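Local coordinates for DPS family protein (PDB 3IQ1) that probably binds ferric iron and oxidises metal ions, as a dodecameric member of the Dps branch of the ferritin-like superfamily, at residues His119-Ile124 / Asp142-Gln147. Sequence-based numbering, arbitrary orientation.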
loop_
_atom_site.group_PDB
_atom_site.type_symbol
_atom_site.label_atom_id
_atom_site.label_comp_id
_atom_site.label_asym_id
_atom_site.label_seq_id
_atom_site.Cartn_x
_atom_site.Cartn_y
_atom_site.Cartn_z
ATOM N N HIS B 119 19.658 18.797 28.428
ATOM C CA HIS B 119 20.654 18.930 29.489
ATOM C C HIS B 119 20.747 17.603 30.244
ATOM O O HIS B 119 21.859 17.096 30.508
ATOM C CB HIS B 119 20.205 20.080 30.383
ATOM C CG HIS B 119 21.175 20.471 31.427
ATOM N ND1 HIS B 119 21.229 19.838 32.645
ATOM C CD2 HIS B 119 22.057 21.497 31.482
ATOM C CE1 HIS B 119 22.162 20.406 33.384
ATOM N NE2 HIS B 119 22.657 21.438 32.718
ATOM N N GLN B 120 19.604 17.029 30.597
ATOM C CA GLN B 120 19.577 15.772 31.391
ATOM C C GLN B 120 20.084 14.604 30.570
ATOM O O GLN B 120 20.827 13.764 31.057
ATOM C CB GLN B 120 18.186 15.416 31.879
ATOM C CG GLN B 120 17.731 15.952 33.084
ATOM C CD GLN B 120 16.364 15.292 33.338
ATOM O OE1 GLN B 120 15.476 15.432 32.515
ATOM N NE2 GLN B 120 16.274 14.490 34.313
ATOM N N GLN B 121 19.730 14.584 29.271
ATOM C CA GLN B 121 20.204 13.521 28.372
ATOM C C GLN B 121 21.715 13.578 28.174
ATOM O O GLN B 121 22.340 12.536 28.158
ATOM C CB GLN B 121 19.439 13.564 27.060
ATOM C CG GLN B 121 17.989 13.164 27.296
ATOM C CD GLN B 121 16.962 13.522 26.276
ATOM O OE1 GLN B 121 15.880 12.969 26.330
ATOM N NE2 GLN B 121 17.301 14.328 25.266
ATOM N N ARG B 122 22.321 14.769 28.086
ATOM C CA ARG B 122 23.757 14.888 27.986
ATOM C C ARG B 122 24.473 14.382 29.268
ATOM O O ARG B 122 25.508 13.725 29.213
ATOM C CB ARG B 122 24.127 16.334 27.722
ATOM C CG ARG B 122 23.693 16.791 26.316
ATOM C CD ARG B 122 23.841 18.271 26.182
ATOM N NE ARG B 122 23.469 18.721 24.843
ATOM C CZ ARG B 122 22.780 19.823 24.571
ATOM N NH1 ARG B 122 22.389 20.644 25.560
ATOM N NH2 ARG B 122 22.490 20.132 23.286
ATOM N N ASP B 123 23.861 14.665 30.412
ATOM C CA ASP B 123 24.429 14.168 31.661
ATOM C C ASP B 123 24.391 12.652 31.746
ATOM O O ASP B 123 25.386 12.037 32.116
ATOM C CB ASP B 123 23.698 14.742 32.848
ATOM C CG ASP B 123 24.114 16.160 33.177
ATOM O OD1 ASP B 123 25.151 16.657 32.651
ATOM O OD2 ASP B 123 23.437 16.767 34.052
ATOM N N ILE B 124 23.256 12.070 31.350
ATOM C CA ILE B 124 23.132 10.625 31.313
ATOM C C ILE B 124 24.101 10.021 30.315
ATOM O O ILE B 124 24.732 8.978 30.571
ATOM C CB ILE B 124 21.677 10.161 31.047
ATOM C CG1 ILE B 124 20.787 10.585 32.211
ATOM C CG2 ILE B 124 21.640 8.629 30.835
ATOM C CD1 ILE B 124 19.285 10.499 31.898
ATOM N N ASP B 142 20.544 9.334 20.245
ATOM C CA ASP B 142 19.382 9.467 19.368
ATOM C C ASP B 142 18.509 10.630 19.842
ATOM O O ASP B 142 18.077 11.458 19.028
ATOM C CB ASP B 142 18.541 8.205 19.352
ATOM C CG ASP B 142 19.182 7.065 18.578
ATOM O OD1 ASP B 142 20.177 7.276 17.863
ATOM O OD2 ASP B 142 18.631 5.981 18.624
ATOM N N TYR B 143 18.194 10.684 21.131
ATOM C CA TYR B 143 17.307 11.706 21.636
ATOM C C TYR B 143 17.883 13.103 21.480
ATOM O O TYR B 143 17.197 14.052 21.073
ATOM C CB TYR B 143 16.945 11.469 23.099
ATOM C CG TYR B 143 16.054 10.241 23.383
ATOM C CD1 TYR B 143 15.699 9.329 22.380
ATOM C CD2 TYR B 143 15.572 10.022 24.625
ATOM C CE1 TYR B 143 14.858 8.232 22.632
ATOM C CE2 TYR B 143 14.774 8.888 24.911
ATOM C CZ TYR B 143 14.431 8.013 23.898
ATOM O OH TYR B 143 13.631 6.963 24.186
ATOM N N ILE B 144 19.180 13.237 21.773
ATOM C CA ILE B 144 19.860 14.529 21.701
ATOM C C ILE B 144 19.861 15.026 20.267
ATOM O O ILE B 144 19.507 16.175 19.979
ATOM C CB ILE B 144 21.296 14.427 22.259
ATOM C CG1 ILE B 144 21.269 14.234 23.785
ATOM C CG2 ILE B 144 22.110 15.667 21.894
ATOM C CD1 ILE B 144 22.561 13.693 24.327
ATOM N N ARG B 145 20.203 14.172 19.318
ATOM C CA ARG B 145 20.376 14.685 17.969
ATOM C C ARG B 145 19.005 15.131 17.402
ATOM O O ARG B 145 18.924 16.113 16.646
ATOM C CB ARG B 145 21.039 13.662 17.086
ATOM C CG ARG B 145 20.194 12.480 16.743
ATOM C CD ARG B 145 21.048 11.340 16.179
ATOM N NE ARG B 145 21.569 11.692 14.860
ATOM C CZ ARG B 145 22.042 10.808 13.971
ATOM N NH1 ARG B 145 22.441 11.208 12.782
ATOM N NH2 ARG B 145 22.124 9.548 14.276
ATOM N N GLU B 146 17.954 14.375 17.716
ATOM C CA GLU B 146 16.637 14.682 17.233
ATOM C C GLU B 146 16.123 15.986 17.850
ATOM O O GLU B 146 15.495 16.856 17.166
ATOM C CB GLU B 146 15.663 13.522 17.492
ATOM C CG GLU B 146 16.008 12.272 16.667
ATOM C CD GLU B 146 15.195 11.067 17.038
ATOM O OE1 GLU B 146 14.105 11.257 17.595
ATOM O OE2 GLU B 146 15.623 9.918 16.720
ATOM N N GLN B 147 16.388 16.140 19.143
ATOM C CA GLN B 147 15.787 17.253 19.874
ATOM C C GLN B 147 16.545 18.521 19.649
ATOM O O GLN B 147 15.961 19.614 19.665
ATOM C CB GLN B 147 15.565 16.934 21.353
ATOM C CG GLN B 147 14.486 15.905 21.462
ATOM C CD GLN B 147 14.365 15.287 22.851
ATOM O OE1 GLN B 147 15.236 15.494 23.715
ATOM N NE2 GLN B 147 13.318 14.539 23.062
#
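Q121 lays the start of its side chain against I144, CB to CG1 at 3.8 Å, and carries its amide up to Y143 and Q147, which lie one turn apart on the facing helix. With CG beside the backbone N (chi1 -68°) and the rest of the chain extended, the amide reaches well across the gap between the helices. There Q121 NE2 gives a hydrogen bond to Q147 OE1, 2.8 Å away, with an N-H...O angle of 151°. The donor sits tilted from the carbonyl plane of Q147, whereas OE1 of Q147 lies close to the amide plane of Q121; the two amides are nearly coplanar, although the side chains cross at about a right angle. The other end of the Q121 amide comes to the edge of the Y143 ring, OE1 being 3.4 Å from CD2, while NE2 passes 3.6 Å from Y143 CB.

Y30, on helix 13-43, completes this polar cluster: its OH is hydrogen-bonded both to Q121 OE1 and to Q147 NE2. Each buried amide thus has a partner at its oxygen and at its nitrogen, which should fix which way round both are turned.

On the other flank, I144 points CD1 at the aliphatic stem of R122, 3.9 Å from CG. The extended R122 chain runs on past I144 toward a neighbouring subunit; its NH2 forms a salt bridge with E148 and a hydrogen bond to the backbone O of I9 of that subunit, linking this edge of the contact to the assembly.

The two helices, 103-131 and 134-158, run antiparallel at 148°, their axes 9.6 Å apart at closest approach. They are successive helices of the four-helix bundle of the ferritin-like fold, here with a glutamine-tyrosine hydrogen-bond network set into its interior.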